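PDB 4R7S: tetratricopeptide repeat protein from Parabacteroides merdae ATCC 43184, which is of unknown function but, as a member of the tetratricopeptide repeat family, probably serves as a helical scaffold for binding other proteins. Local coordinates for residues Ala198-Val203 with Ala211-Leu216; Ala29-Glu34 with Pro38-Leu43; Gly55-Ala60 with Tyr85-Glu90; Asn96-Leu101 with Gln109-Cys114. All blocks are in the same frame, centred on the assembly; numbering follows the deposited sequence.

Interaction 1: residues Ala198-Val203 with Ala211-Leu216. With EDO (1,2-ethanediol), chain G.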
loop_
_atom_site.group_PDB
_atom_site.type_symbol
_atom_site.label_atom_id
_atom_site.label_comp_id
_atom_site.label_asym_id
_atom_site.label_seq_id
_atom_site.Cartn_x
_atom_site.Cartn_y
_atom_site.Cartn_z
ATOM N N ALA A 198 7.451 14.124 -20.502
ATOM C CA ALA A 198 7.738 13.131 -21.523
ATOM C C ALA A 198 7.316 11.762 -21.000
ATOM O O ALA A 198 6.575 11.061 -21.682
ATOM C CB ALA A 198 9.217 13.155 -21.882
ATOM N N ASP A 199 7.731 11.417 -19.755
ATOM C CA ASP A 199 7.358 10.162 -19.073
ATOM C C ASP A 199 5.860 10.085 -18.834
ATOM O O ASP A 199 5.262 9.034 -19.101
ATOM C CB ASP A 199 8.101 9.999 -17.745
ATOM C CG ASP A 199 9.464 9.323 -17.839
ATOM O OD1 ASP A 199 9.831 8.859 -18.940
ATOM O OD2 ASP A 199 10.143 9.235 -16.815
ATOM N N ILE A 200 5.245 11.202 -18.370
ATOM C CA ILE A 200 3.807 11.285 -18.111
ATOM C C ILE A 200 3.006 11.031 -19.410
ATOM O O ILE A 200 2.050 10.258 -19.405
ATOM C CB ILE A 200 3.469 12.633 -17.448
ATOM C CG1 ILE A 200 3.984 12.643 -15.984
ATOM C CG2 ILE A 200 1.948 12.950 -17.502
ATOM C CD1 ILE A 200 3.897 13.999 -15.262
ATOM N N GLU A 201 3.445 11.628 -20.517
ATOM C CA GLU A 201 2.845 11.507 -21.847
ATOM C C GLU A 201 2.850 10.054 -22.315
ATOM O O GLU A 201 1.915 9.626 -22.994
ATOM C CB GLU A 201 3.618 12.396 -22.846
ATOM C CG GLU A 201 3.058 12.440 -24.267
ATOM C CD GLU A 201 1.628 12.929 -24.432
ATOM O OE1 GLU A 201 1.213 13.865 -23.707
ATOM O OE2 GLU A 201 0.923 12.379 -25.309
ATOM N N LYS A 202 3.909 9.308 -21.958
ATOM C CA LYS A 202 4.062 7.913 -22.342
ATOM C C LYS A 202 2.970 7.064 -21.686
ATOM O O LYS A 202 2.355 6.250 -22.359
ATOM C CB LYS A 202 5.479 7.393 -21.997
ATOM C CG LYS A 202 5.783 6.025 -22.605
ATOM C CD LYS A 202 7.167 5.952 -23.232
ATOM C CE LYS A 202 7.366 4.665 -24.015
ATOM N NZ LYS A 202 6.543 4.607 -25.264
ATOM N N VAL A 203 2.713 7.281 -20.398
ATOM C CA VAL A 203 1.726 6.536 -19.621
ATOM C C VAL A 203 0.315 6.858 -20.125
ATOM O O VAL A 203 -0.513 5.958 -20.281
ATOM C CB VAL A 203 1.857 6.844 -18.114
ATOM C CG1 VAL A 203 0.948 5.931 -17.286
ATOM C CG2 VAL A 203 3.299 6.713 -17.662
ATOM N N ALA A 211 -4.411 8.237 -10.123
ATOM C CA ALA A 211 -4.829 9.537 -9.607
ATOM C C ALA A 211 -3.592 10.402 -9.318
ATOM O O ALA A 211 -3.575 11.601 -9.628
ATOM C CB ALA A 211 -5.644 9.338 -8.337
ATOM N N ASN A 212 -2.524 9.751 -8.778
ATOM C CA ASN A 212 -1.235 10.352 -8.443
ATOM C C ASN A 212 -0.604 11.018 -9.655
ATOM O O ASN A 212 -0.047 12.112 -9.528
ATOM C CB ASN A 212 -0.300 9.284 -7.881
ATOM C CG ASN A 212 -0.463 9.031 -6.404
ATOM O OD1 ASN A 212 -1.370 9.523 -5.744
ATOM N ND2 ASN A 212 0.427 8.255 -5.843
ATOM N N LEU A 213 -0.734 10.378 -10.838
ATOM C CA LEU A 213 -0.183 10.905 -12.067
ATOM C C LEU A 213 -0.999 12.103 -12.552
ATOM O O LEU A 213 -0.417 13.013 -13.156
ATOM C CB LEU A 213 -0.044 9.827 -13.157
ATOM C CG LEU A 213 1.008 10.159 -14.221
ATOM C CD1 LEU A 213 2.435 10.109 -13.643
ATOM C CD2 LEU A 213 0.827 9.322 -15.479
ATOM N N TYR A 214 -2.316 12.145 -12.245
ATOM C CA TYR A 214 -3.127 13.310 -12.614
ATOM C C TYR A 214 -2.709 14.491 -11.738
ATOM O O TYR A 214 -2.544 15.588 -12.261
ATOM C CB TYR A 214 -4.633 13.032 -12.511
ATOM C CG TYR A 214 -5.244 12.406 -13.747
ATOM C CD1 TYR A 214 -5.650 13.193 -14.823
ATOM C CD2 TYR A 214 -5.447 11.032 -13.830
ATOM C CE1 TYR A 214 -6.205 12.624 -15.972
ATOM C CE2 TYR A 214 -6.019 10.451 -14.968
ATOM C CZ TYR A 214 -6.419 11.255 -16.029
ATOM O OH TYR A 214 -7.038 10.702 -17.132
ATOM N N VAL A 215 -2.440 14.250 -10.426
ATOM C CA VAL A 215 -1.949 15.292 -9.496
ATOM C C VAL A 215 -0.598 15.803 -10.014
ATOM O O VAL A 215 -0.420 17.011 -10.142
ATOM C CB VAL A 215 -1.856 14.805 -8.021
ATOM C CG1 VAL A 215 -1.025 15.756 -7.153
ATOM C CG2 VAL A 215 -3.235 14.615 -7.421
ATOM N N LEU A 216 0.318 14.868 -10.365
ATOM C CA LEU A 216 1.646 15.147 -10.904
ATOM C C LEU A 216 1.560 16.005 -12.174
ATOM O O LEU A 216 2.221 17.052 -12.236
ATOM C CB LEU A 216 2.434 13.849 -11.176
ATOM C CG LEU A 216 3.951 14.056 -11.389
ATOM C CD1 LEU A 216 4.618 14.720 -10.165
ATOM C CD2 LEU A 216 4.644 12.767 -11.750
HETATM C C1 EDO G . 3.604 12.764 -28.696
HETATM O O1 EDO G . 4.621 11.935 -28.129
HETATM C C2 EDO G . 2.256 12.031 -28.757
HETATM O O2 EDO G . 1.932 11.404 -27.523
#
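The shortest polar bond here, 2.6 Å from O2 of a 1,2-ethanediol molecule to Glu-201 OE2, lies on the outer side of the helix whose inner side brings Ile-200 and Val-203 against Leu-213 and Leu-216. The diol probably came from the crystallisation liquor, and the contact between the helices is wholly apolar. Leu-213 is its pivot. With CG anti to the backbone N (chi1 -157°), it sends its two methyls to different partners: CD1 lies 3.8 Å from Ile-200 CG1, while CD2 comes within 3.8 Å of Val-203 CB. Ile-200 and Leu-213 run alongside each other, pointing opposite ways. Farther along, the extended arm of Ile-200 carries CD1 to 3.8 Å from Leu-216 CD2. Across these branches the segment axes come within 11.1 Å, their directions 140° apart, and all four residues are buried. Helix 178-189 closes one flank, Tyr-180 and Glu-181 touching Val-203 and Asp-185 touching Leu-216, while its Arg-183 forms a salt bridge with Asp-199. Tyr-214 and Val-215 pack against helix 227-238, so the contact joins helices 193-206 and 211-223, with helices 178-189 and 227-238 packed around them.

Interaction 2: residues Ala29-Glu34 with Pro38-Leu43. With NO3 (nitrate ion), chain B.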
loop_
_atom_site.group_PDB
_atom_site.type_symbol
_atom_site.label_atom_id
_atom_site.label_comp_id
_atom_site.label_asym_id
_atom_site.label_seq_id
_atom_site.Cartn_x
_atom_site.Cartn_y
_atom_site.Cartn_z
ATOM N N ALA A 29 -21.805 -15.857 13.966
ATOM C CA ALA A 29 -22.737 -16.870 14.449
ATOM C C ALA A 29 -21.987 -18.134 14.888
ATOM O O ALA A 29 -22.286 -18.699 15.953
ATOM C CB ALA A 29 -23.758 -17.194 13.374
ATOM N N ALA A 30 -21.003 -18.568 14.087
ATOM C CA ALA A 30 -20.204 -19.734 14.429
ATOM C C ALA A 30 -19.556 -19.530 15.797
ATOM O O ALA A 30 -19.716 -20.383 16.673
ATOM C CB ALA A 30 -19.150 -19.993 13.365
HETATM N N MSE A 31 -18.969 -18.341 16.028
HETATM C CA MSE A 31 -18.313 -18.013 17.298
HETATM C C MSE A 31 -19.259 -17.859 18.500
HETATM O O MSE A 31 -18.819 -18.039 19.639
HETATM C CB MSE A 31 -17.445 -16.792 17.133
HETATM C CG MSE A 31 -16.170 -17.162 16.424
HETATM SE SE MSE A 31 -15.006 -15.700 16.213
HETATM C CE MSE A 31 -14.972 -15.064 18.180
ATOM N N ARG A 32 -20.545 -17.584 18.270
ATOM C CA ARG A 32 -21.512 -17.548 19.368
ATOM C C ARG A 32 -21.897 -18.963 19.727
ATOM O O ARG A 32 -22.240 -19.222 20.885
ATOM C CB ARG A 32 -22.760 -16.738 19.014
ATOM C CG ARG A 32 -22.552 -15.230 19.013
ATOM C CD ARG A 32 -23.871 -14.485 18.870
ATOM N NE ARG A 32 -24.510 -14.713 17.573
ATOM C CZ ARG A 32 -24.357 -13.929 16.510
ATOM N NH1 ARG A 32 -23.585 -12.847 16.577
ATOM N NH2 ARG A 32 -24.985 -14.211 15.376
ATOM N N LYS A 33 -21.847 -19.893 18.734
ATOM C CA LYS A 33 -22.205 -21.310 18.958
ATOM C C LYS A 33 -21.123 -22.006 19.795
ATOM O O LYS A 33 -21.472 -22.694 20.746
ATOM C CB LYS A 33 -22.478 -22.069 17.638
ATOM C CG LYS A 33 -22.909 -23.534 17.798
ATOM C CD LYS A 33 -24.322 -23.734 18.362
ATOM C CE LYS A 33 -24.672 -25.204 18.497
ATOM N NZ LYS A 33 -26.003 -25.421 19.134
ATOM N N GLU A 34 -19.839 -21.801 19.484
ATOM C CA GLU A 34 -18.743 -22.413 20.250
ATOM C C GLU A 34 -17.784 -21.314 20.727
ATOM O O GLU A 34 -16.690 -21.163 20.176
ATOM C CB GLU A 34 -18.007 -23.499 19.433
ATOM C CG GLU A 34 -18.905 -24.622 18.924
ATOM C CD GLU A 34 -18.259 -25.912 18.448
ATOM O OE1 GLU A 34 -17.062 -26.144 18.733
ATOM O OE2 GLU A 34 -18.986 -26.732 17.845
ATOM N N PRO A 38 -10.965 -23.395 20.498
ATOM C CA PRO A 38 -9.613 -22.819 20.357
ATOM C C PRO A 38 -9.232 -22.478 18.906
ATOM O O PRO A 38 -8.274 -21.728 18.697
ATOM C CB PRO A 38 -8.703 -23.895 20.951
ATOM C CG PRO A 38 -9.466 -25.164 20.808
ATOM C CD PRO A 38 -10.912 -24.809 20.925
ATOM N N LEU A 39 -9.986 -22.979 17.910
ATOM C CA LEU A 39 -9.710 -22.654 16.508
ATOM C C LEU A 39 -10.340 -21.313 16.121
ATOM O O LEU A 39 -10.237 -20.902 14.963
ATOM C CB LEU A 39 -10.212 -23.773 15.562
ATOM C CG LEU A 39 -9.485 -25.115 15.680
ATOM C CD1 LEU A 39 -10.201 -26.216 14.898
ATOM C CD2 LEU A 39 -8.039 -25.001 15.266
ATOM N N ASN A 40 -10.966 -20.619 17.094
ATOM C CA ASN A 40 -11.647 -19.349 16.859
ATOM C C ASN A 40 -10.742 -18.251 16.351
ATOM O O ASN A 40 -11.221 -17.409 15.584
ATOM C CB ASN A 40 -12.385 -18.876 18.101
ATOM C CG ASN A 40 -13.755 -19.499 18.191
ATOM O OD1 ASN A 40 -14.169 -20.278 17.306
ATOM N ND2 ASN A 40 -14.497 -19.156 19.245
ATOM N N TYR A 41 -9.447 -18.255 16.753
ATOM C CA TYR A 41 -8.474 -17.246 16.319
ATOM C C TYR A 41 -8.378 -17.247 14.756
ATOM O O TYR A 41 -8.079 -16.217 14.150
ATOM C CB TYR A 41 -7.091 -17.501 16.975
ATOM C CG TYR A 41 -6.340 -18.623 16.291
ATOM C CD1 TYR A 41 -6.632 -19.956 16.571
ATOM C CD2 TYR A 41 -5.423 -18.356 15.275
ATOM C CE1 TYR A 41 -6.013 -20.997 15.874
ATOM C CE2 TYR A 41 -4.802 -19.389 14.568
ATOM C CZ TYR A 41 -5.090 -20.708 14.880
ATOM O OH TYR A 41 -4.468 -21.723 14.198
ATOM N N ALA A 42 -8.618 -18.409 14.125
ATOM C CA ALA A 42 -8.583 -18.498 12.673
ATOM C C ALA A 42 -9.813 -17.838 12.093
ATOM O O ALA A 42 -9.719 -17.173 11.057
ATOM C CB ALA A 42 -8.503 -19.944 12.230
ATOM N N LEU A 43 -10.957 -17.996 12.769
ATOM C CA LEU A 43 -12.213 -17.413 12.333
ATOM C C LEU A 43 -12.134 -15.905 12.459
ATOM O O LEU A 43 -12.572 -15.199 11.544
ATOM C CB LEU A 43 -13.403 -17.974 13.137
ATOM C CG LEU A 43 -13.687 -19.466 12.988
ATOM C CD1 LEU A 43 -15.066 -19.812 13.570
ATOM C CD2 LEU A 43 -13.585 -19.898 11.520
HETATM N N NO3 B . -24.279 -24.593 22.342
HETATM O O1 NO3 B . -25.483 -24.514 22.159
HETATM O O2 NO3 B . -23.507 -25.109 21.550
HETATM O O3 NO3 B . -23.777 -24.103 23.467
#
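Asn-40 reaches back across the turn with its side-chain amide to hold a main-chain carbonyl: ND2 donates to Glu-34 O at 3.1 Å, where helix 20-33 has just ended. The bond is somewhat bent, 146° at the hydrogen, and the donor stands 18° from the carbonyl plane. The same amide is used twice more. Its OD1 is hydrogen-bonded to Tyr-4 OH on helix 2-16, and its flat group lies under Met-31, a selenomethionine. Met-31 CG, beside its own backbone N and anti to the carbonyl carbon (chi1 -77°), is thereby placed over the amide plane, 3.8 Å from Asn-40 CG. Two hydrogen bonds and this overlying methylene fix the rotation of a buried polar group. With an alanine here instead of Asn-40, Glu-34 O and Tyr-4 OH would probably lose this partner, and a gap would be likely beneath the Met-31 methylene. One turn on, Leu-43 continues the seam: CD1 lies 4.0 Å from Met-31 CG and 4.1 Å from Ala-30 CB, while the Met-31 SE passes 4.1 Å from Leu-43 CB. The Glu-34 carboxylate turns to Asn-37 and to the N atom of Gly-1. Successive helices packed through a small alanine and larger aliphatic side chains, here joined by a short loop, are consistent with the tetratricopeptide repeat family.

Interaction 3: residues Gly55-Ala60 with Tyr85-Glu90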
loop_
_atom_site.group_PDB
_atom_site.type_symbol
_atom_site.label_atom_id
_atom_site.label_comp_id
_atom_site.label_asym_id
_atom_site.label_seq_id
_atom_site.Cartn_x
_atom_site.Cartn_y
_atom_site.Cartn_z
ATOM N N GLY A 55 -14.621 -2.017 4.378
ATOM C CA GLY A 55 -14.237 -0.688 4.823
ATOM C C GLY A 55 -14.462 -0.471 6.303
ATOM O O GLY A 55 -14.227 0.630 6.808
ATOM N N LYS A 56 -14.926 -1.520 7.021
ATOM C CA LYS A 56 -15.152 -1.515 8.474
ATOM C C LYS A 56 -13.771 -1.710 9.152
ATOM O O LYS A 56 -13.486 -2.738 9.784
ATOM C CB LYS A 56 -16.165 -2.605 8.867
ATOM C CG LYS A 56 -17.402 -2.668 7.978
ATOM C CD LYS A 56 -18.648 -3.047 8.771
ATOM C CE LYS A 56 -19.109 -4.469 8.572
ATOM N NZ LYS A 56 -20.054 -4.914 9.640
ATOM N N LEU A 57 -12.904 -0.710 8.959
ATOM C CA LEU A 57 -11.510 -0.701 9.384
ATOM C C LEU A 57 -11.321 -0.771 10.918
ATOM O O LEU A 57 -10.475 -1.547 11.372
ATOM C CB LEU A 57 -10.788 0.528 8.815
ATOM C CG LEU A 57 -10.841 0.748 7.290
ATOM C CD1 LEU A 57 -9.871 1.855 6.874
ATOM C CD2 LEU A 57 -10.527 -0.538 6.495
ATOM N N GLN A 58 -12.093 0.004 11.705
ATOM C CA GLN A 58 -11.969 -0.042 13.163
ATOM C C GLN A 58 -12.393 -1.404 13.697
ATOM O O GLN A 58 -11.724 -1.915 14.596
ATOM C CB GLN A 58 -12.757 1.096 13.864
ATOM C CG GLN A 58 -12.079 2.487 13.839
ATOM C CD GLN A 58 -10.591 2.512 14.160
ATOM O OE1 GLN A 58 -10.100 1.920 15.140
ATOM N NE2 GLN A 58 -9.840 3.220 13.330
ATOM N N GLU A 59 -13.460 -2.007 13.115
ATOM C CA GLU A 59 -13.983 -3.340 13.482
ATOM C C GLU A 59 -12.958 -4.435 13.175
ATOM O O GLU A 59 -12.706 -5.319 14.009
ATOM C CB GLU A 59 -15.284 -3.649 12.718
ATOM C CG GLU A 59 -16.539 -3.191 13.427
ATOM C CD GLU A 59 -17.638 -2.752 12.484
ATOM O OE1 GLU A 59 -17.534 -1.629 11.937
ATOM O OE2 GLU A 59 -18.601 -3.530 12.290
ATOM N N ALA A 60 -12.393 -4.368 11.958
ATOM C CA ALA A 60 -11.374 -5.273 11.453
ATOM C C ALA A 60 -10.174 -5.270 12.382
ATOM O O ALA A 60 -9.622 -6.327 12.653
ATOM C CB ALA A 60 -10.957 -4.853 10.058
ATOM N N TYR A 85 -2.970 -1.184 10.002
ATOM C CA TYR A 85 -2.457 -0.029 10.746
ATOM C C TYR A 85 -1.955 1.051 9.796
ATOM O O TYR A 85 -2.202 2.230 10.026
ATOM C CB TYR A 85 -1.337 -0.442 11.713
ATOM C CG TYR A 85 -1.808 -0.948 13.061
ATOM C CD1 TYR A 85 -2.847 -0.319 13.740
ATOM C CD2 TYR A 85 -1.181 -2.024 13.682
ATOM C CE1 TYR A 85 -3.268 -0.763 14.994
ATOM C CE2 TYR A 85 -1.575 -2.459 14.949
ATOM C CZ TYR A 85 -2.622 -1.826 15.600
ATOM O OH TYR A 85 -3.037 -2.248 16.837
ATOM N N THR A 86 -1.274 0.636 8.715
ATOM C CA THR A 86 -0.731 1.500 7.681
ATOM C C THR A 86 -1.885 2.260 7.015
ATOM O O THR A 86 -1.789 3.482 6.859
ATOM C CB THR A 86 0.118 0.675 6.693
ATOM O OG1 THR A 86 1.249 0.157 7.397
ATOM C CG2 THR A 86 0.639 1.512 5.524
ATOM N N GLU A 87 -2.987 1.543 6.685
ATOM C CA GLU A 87 -4.190 2.098 6.065
ATOM C C GLU A 87 -4.871 3.099 7.020
ATOM O O GLU A 87 -5.452 4.084 6.558
ATOM C CB GLU A 87 -5.146 0.965 5.668
ATOM C CG GLU A 87 -6.152 1.380 4.610
ATOM C CD GLU A 87 -7.245 0.393 4.255
ATOM O OE1 GLU A 87 -7.000 -0.831 4.340
ATOM O OE2 GLU A 87 -8.327 0.846 3.818
ATOM N N LEU A 88 -4.767 2.867 8.348
ATOM C CA LEU A 88 -5.327 3.758 9.361
ATOM C C LEU A 88 -4.358 4.903 9.706
ATOM O O LEU A 88 -4.696 5.757 10.532
ATOM C CB LEU A 88 -5.675 2.993 10.644
ATOM C CG LEU A 88 -6.772 1.943 10.601
ATOM C CD1 LEU A 88 -6.750 1.100 11.884
ATOM C CD2 LEU A 88 -8.142 2.580 10.430
ATOM N N GLY A 89 -3.165 4.898 9.103
ATOM C CA GLY A 89 -2.134 5.906 9.359
ATOM C C GLY A 89 -1.466 5.775 10.725
ATOM O O GLY A 89 -0.800 6.711 11.185
ATOM N N GLU A 90 -1.663 4.610 11.392
ATOM C CA GLU A 90 -1.068 4.239 12.672
ATOM C C GLU A 90 0.324 3.634 12.389
ATOM O O GLU A 90 0.534 2.418 12.507
ATOM C CB GLU A 90 -1.999 3.263 13.422
ATOM C CG GLU A 90 -3.164 3.942 14.117
ATOM C CD GLU A 90 -2.727 4.798 15.290
ATOM O OE1 GLU A 90 -2.438 4.228 16.368
ATOM O OE2 GLU A 90 -2.603 6.030 15.108
#
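Glu-87 is the first residue of 85-90 to touch the other segment, with CG anti to the backbone N (chi1 -160°) and the chain extended beyond it as far as Leu-57. Its OE2 rests beside both Leu-57 methyls, 3.6 Å from CD1 and 3.7 Å from CD2, and the two side chains meet at about a right angle. The charge is answered by Arg-52, whose NE pairs with OE1. Leu-88 follows and enters between two residues of the opposite segment: CD2 lies 3.7 Å from Leu-57 CB and 3.4 Å from Gln-58 NE2, which a bend at chi2 brings over. A glycine in place of Leu-57 would probably leave Leu-88 CD2 without its apolar neighbour in 55-60 and open a gap beside the Glu-87 carboxylate. Gly-89 then ends the helix in a Schellman motif, Glu-90 N bonding to Tyr-85 O at 2.8 Å, and Glu-90 takes the N-cap position of the next helix. Gly-55 and Lys-56 repeat this order, and the start of helix 57-68 meets the end of helix 75-87 at the surface. Around them, Leu-84 and Arg-52 touch Leu-57, Leu-61 touches Leu-88, and Tyr-85 leans on helix 91-104.

Interaction 4: residues Asn96-Leu101 with Gln109-Cys114. With EDO (1,2-ethanediol), chain I.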
loop_
_atom_site.group_PDB
_atom_site.type_symbol
_atom_site.label_atom_id
_atom_site.label_comp_id
_atom_site.label_asym_id
_atom_site.label_seq_id
_atom_site.Cartn_x
_atom_site.Cartn_y
_atom_site.Cartn_z
ATOM N N ASN A 96 5.730 -1.572 14.640
ATOM C CA ASN A 96 5.859 -2.498 15.768
ATOM C C ASN A 96 5.446 -3.951 15.378
ATOM O O ASN A 96 6.109 -4.907 15.807
ATOM C CB ASN A 96 5.043 -2.007 16.975
ATOM C CG ASN A 96 4.998 -2.983 18.137
ATOM O OD1 ASN A 96 6.036 -3.427 18.658
ATOM N ND2 ASN A 96 3.785 -3.376 18.540
ATOM N N ASP A 97 4.365 -4.110 14.578
ATOM C CA ASP A 97 3.925 -5.437 14.122
ATOM C C ASP A 97 4.941 -6.057 13.121
ATOM O O ASP A 97 5.204 -7.269 13.216
ATOM C CB ASP A 97 2.517 -5.380 13.521
ATOM C CG ASP A 97 1.375 -5.477 14.526
ATOM O OD1 ASP A 97 1.652 -5.652 15.742
ATOM O OD2 ASP A 97 0.212 -5.376 14.102
ATOM N N TYR A 98 5.552 -5.220 12.211
ATOM C CA TYR A 98 6.592 -5.696 11.284
ATOM C C TYR A 98 7.831 -6.057 12.089
ATOM O O TYR A 98 8.516 -7.024 11.761
ATOM C CB TYR A 98 6.932 -4.674 10.171
ATOM C CG TYR A 98 5.813 -4.483 9.161
ATOM C CD1 TYR A 98 5.304 -5.565 8.439
ATOM C CD2 TYR A 98 5.283 -3.220 8.906
ATOM C CE1 TYR A 98 4.253 -5.405 7.537
ATOM C CE2 TYR A 98 4.249 -3.043 7.987
ATOM C CZ TYR A 98 3.725 -4.144 7.317
ATOM O OH TYR A 98 2.689 -4.011 6.425
ATOM N N ASN A 99 8.084 -5.325 13.179
ATOM C CA ASN A 99 9.220 -5.619 14.045
ATOM C C ASN A 99 9.023 -6.955 14.747
ATOM O O ASN A 99 9.944 -7.763 14.772
ATOM C CB ASN A 99 9.436 -4.510 15.047
ATOM C CG ASN A 99 10.059 -3.285 14.444
ATOM O OD1 ASN A 99 10.539 -3.271 13.281
ATOM N ND2 ASN A 99 10.078 -2.229 15.250
ATOM N N THR A 100 7.817 -7.213 15.245
ATOM C CA THR A 100 7.479 -8.499 15.859
ATOM C C THR A 100 7.679 -9.590 14.798
ATOM O O THR A 100 8.390 -10.575 15.033
ATOM C CB THR A 100 6.024 -8.483 16.422
ATOM O OG1 THR A 100 5.890 -7.446 17.398
ATOM C CG2 THR A 100 5.610 -9.827 17.030
ATOM N N LEU A 101 7.073 -9.384 13.623
ATOM C CA LEU A 101 7.160 -10.325 12.513
ATOM C C LEU A 101 8.617 -10.622 12.122
ATOM O O LEU A 101 9.001 -11.788 12.099
ATOM C CB LEU A 101 6.383 -9.775 11.297
ATOM C CG LEU A 101 5.794 -10.783 10.373
ATOM C CD1 LEU A 101 4.729 -10.142 9.530
ATOM C CD2 LEU A 101 6.841 -11.381 9.483
ATOM N N GLN A 109 9.816 -11.546 3.121
ATOM C CA GLN A 109 9.890 -10.540 2.057
ATOM C C GLN A 109 8.754 -9.507 2.059
ATOM O O GLN A 109 9.047 -8.335 1.857
ATOM C CB GLN A 109 10.028 -11.194 0.674
ATOM C CG GLN A 109 11.379 -11.899 0.538
ATOM C CD GLN A 109 11.635 -12.512 -0.820
ATOM O OE1 GLN A 109 11.488 -11.875 -1.863
ATOM N NE2 GLN A 109 12.116 -13.745 -0.834
ATOM N N GLU A 110 7.502 -9.890 2.293
ATOM C CA GLU A 110 6.436 -8.878 2.313
ATOM C C GLU A 110 6.622 -7.916 3.486
ATOM O O GLU A 110 6.403 -6.717 3.315
ATOM C CB GLU A 110 5.045 -9.514 2.370
ATOM C CG GLU A 110 3.905 -8.497 2.323
ATOM C CD GLU A 110 3.619 -7.884 0.963
ATOM O OE1 GLU A 110 4.118 -8.407 -0.061
ATOM O OE2 GLU A 110 2.855 -6.895 0.919
ATOM N N ALA A 111 7.015 -8.447 4.667
ATOM C CA ALA A 111 7.244 -7.642 5.869
ATOM C C ALA A 111 8.430 -6.672 5.659
ATOM O O ALA A 111 8.315 -5.491 5.993
ATOM C CB ALA A 111 7.505 -8.544 7.077
ATOM N N LEU A 112 9.542 -7.173 5.084
ATOM C CA LEU A 112 10.735 -6.385 4.798
ATOM C C LEU A 112 10.403 -5.220 3.866
ATOM O O LEU A 112 10.812 -4.090 4.138
ATOM C CB LEU A 112 11.838 -7.265 4.184
ATOM C CG LEU A 112 12.582 -8.198 5.132
ATOM C CD1 LEU A 112 13.301 -9.274 4.365
ATOM C CD2 LEU A 112 13.546 -7.423 6.042
ATOM N N TYR A 113 9.648 -5.498 2.790
ATOM C CA TYR A 113 9.262 -4.496 1.797
ATOM C C TYR A 113 8.410 -3.407 2.416
ATOM O O TYR A 113 8.690 -2.234 2.202
ATOM C CB TYR A 113 8.518 -5.131 0.613
ATOM C CG TYR A 113 8.152 -4.138 -0.471
ATOM C CD1 TYR A 113 9.137 -3.496 -1.220
ATOM C CD2 TYR A 113 6.821 -3.853 -0.762
ATOM C CE1 TYR A 113 8.805 -2.556 -2.196
ATOM C CE2 TYR A 113 6.476 -2.922 -1.744
ATOM C CZ TYR A 113 7.472 -2.279 -2.460
ATOM O OH TYR A 113 7.128 -1.382 -3.439
ATOM N N CYS A 114 7.398 -3.791 3.195
ATOM C CA CYS A 114 6.465 -2.862 3.825
ATOM C C CYS A 114 7.139 -2.047 4.909
ATOM O O CYS A 114 6.882 -0.847 4.985
ATOM C CB CYS A 114 5.243 -3.598 4.356
ATOM S SG CYS A 114 4.167 -4.258 3.061
HETATM C C1 EDO I . 2.983 -2.367 -0.527
HETATM O O1 EDO I . 2.352 -1.455 0.360
HETATM C C2 EDO I . 2.336 -3.774 -0.390
HETATM O O2 EDO I . 2.909 -4.681 -1.325
#
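Apolar packing centres on Ala-111, whose small side chain admits Tyr-98 and Leu-101 together: Tyr-98 CD1 lies 3.8 Å from Ala-111 CA, and Leu-101 CD2 lies 3.8 Å from Ala-111 CB. The ring of Tyr-98 meets Ala-111 obliquely and runs on to Cys-114, where the hydroxyl end rests against the methylene, OH to CB 3.3 Å. Sulfur contributes a second kind of contact. Cys-114 SG has an oblique sulfur-aromatic contact with Tyr-98, 5.2 Å from the ring centroid; chi1 of -69°, SG anti to the carbonyl carbon, sets SG farther from Tyr-98 OH than CB is. The segment axes pass 9.8 Å apart at 143°, the near-antiparallel packing of successive helices in tetratricopeptide repeat arrays, and the small alanine probably permits the close approach, 5.8 Å between the CA atoms of Tyr-98 and Ala-111. Polar bonds lie within each segment or run to outside partners. Asn-96 O accepts from Thr-100 N and, on the other face of its plane, from Thr-100 OG1. Glu-110 forms a salt bridge through OE1 with Arg-144, while OE2 accepts a 3.2 Å hydrogen bond from O2 of a 1,2-ethanediol probably left from crystallisation.

Overall arrangement
From the N terminus, interaction 2 comes first and closes the short turn between helices 20-33 and 40-52. Interaction 3 spans a longer excursion, most of helix 57-68 and helix 75-87, and brings the start of helix 57-68 to the end of helix 75-87. Interactions 4 and 1 again join consecutive helices, 91-104 with 109-121 and 193-206 with 211-223. All four are in series, none nested or crossed. Interactions 3 and 4, with centres about 17 Å apart, touch where Tyr-85 CE2 packs 3.5 Å from Asp-97 OD2. Interactions 1 and 2, their centres about 48 Å apart, lie on opposite sides of the chain's centre, so local contacts between neighbours recur along an extended helical array.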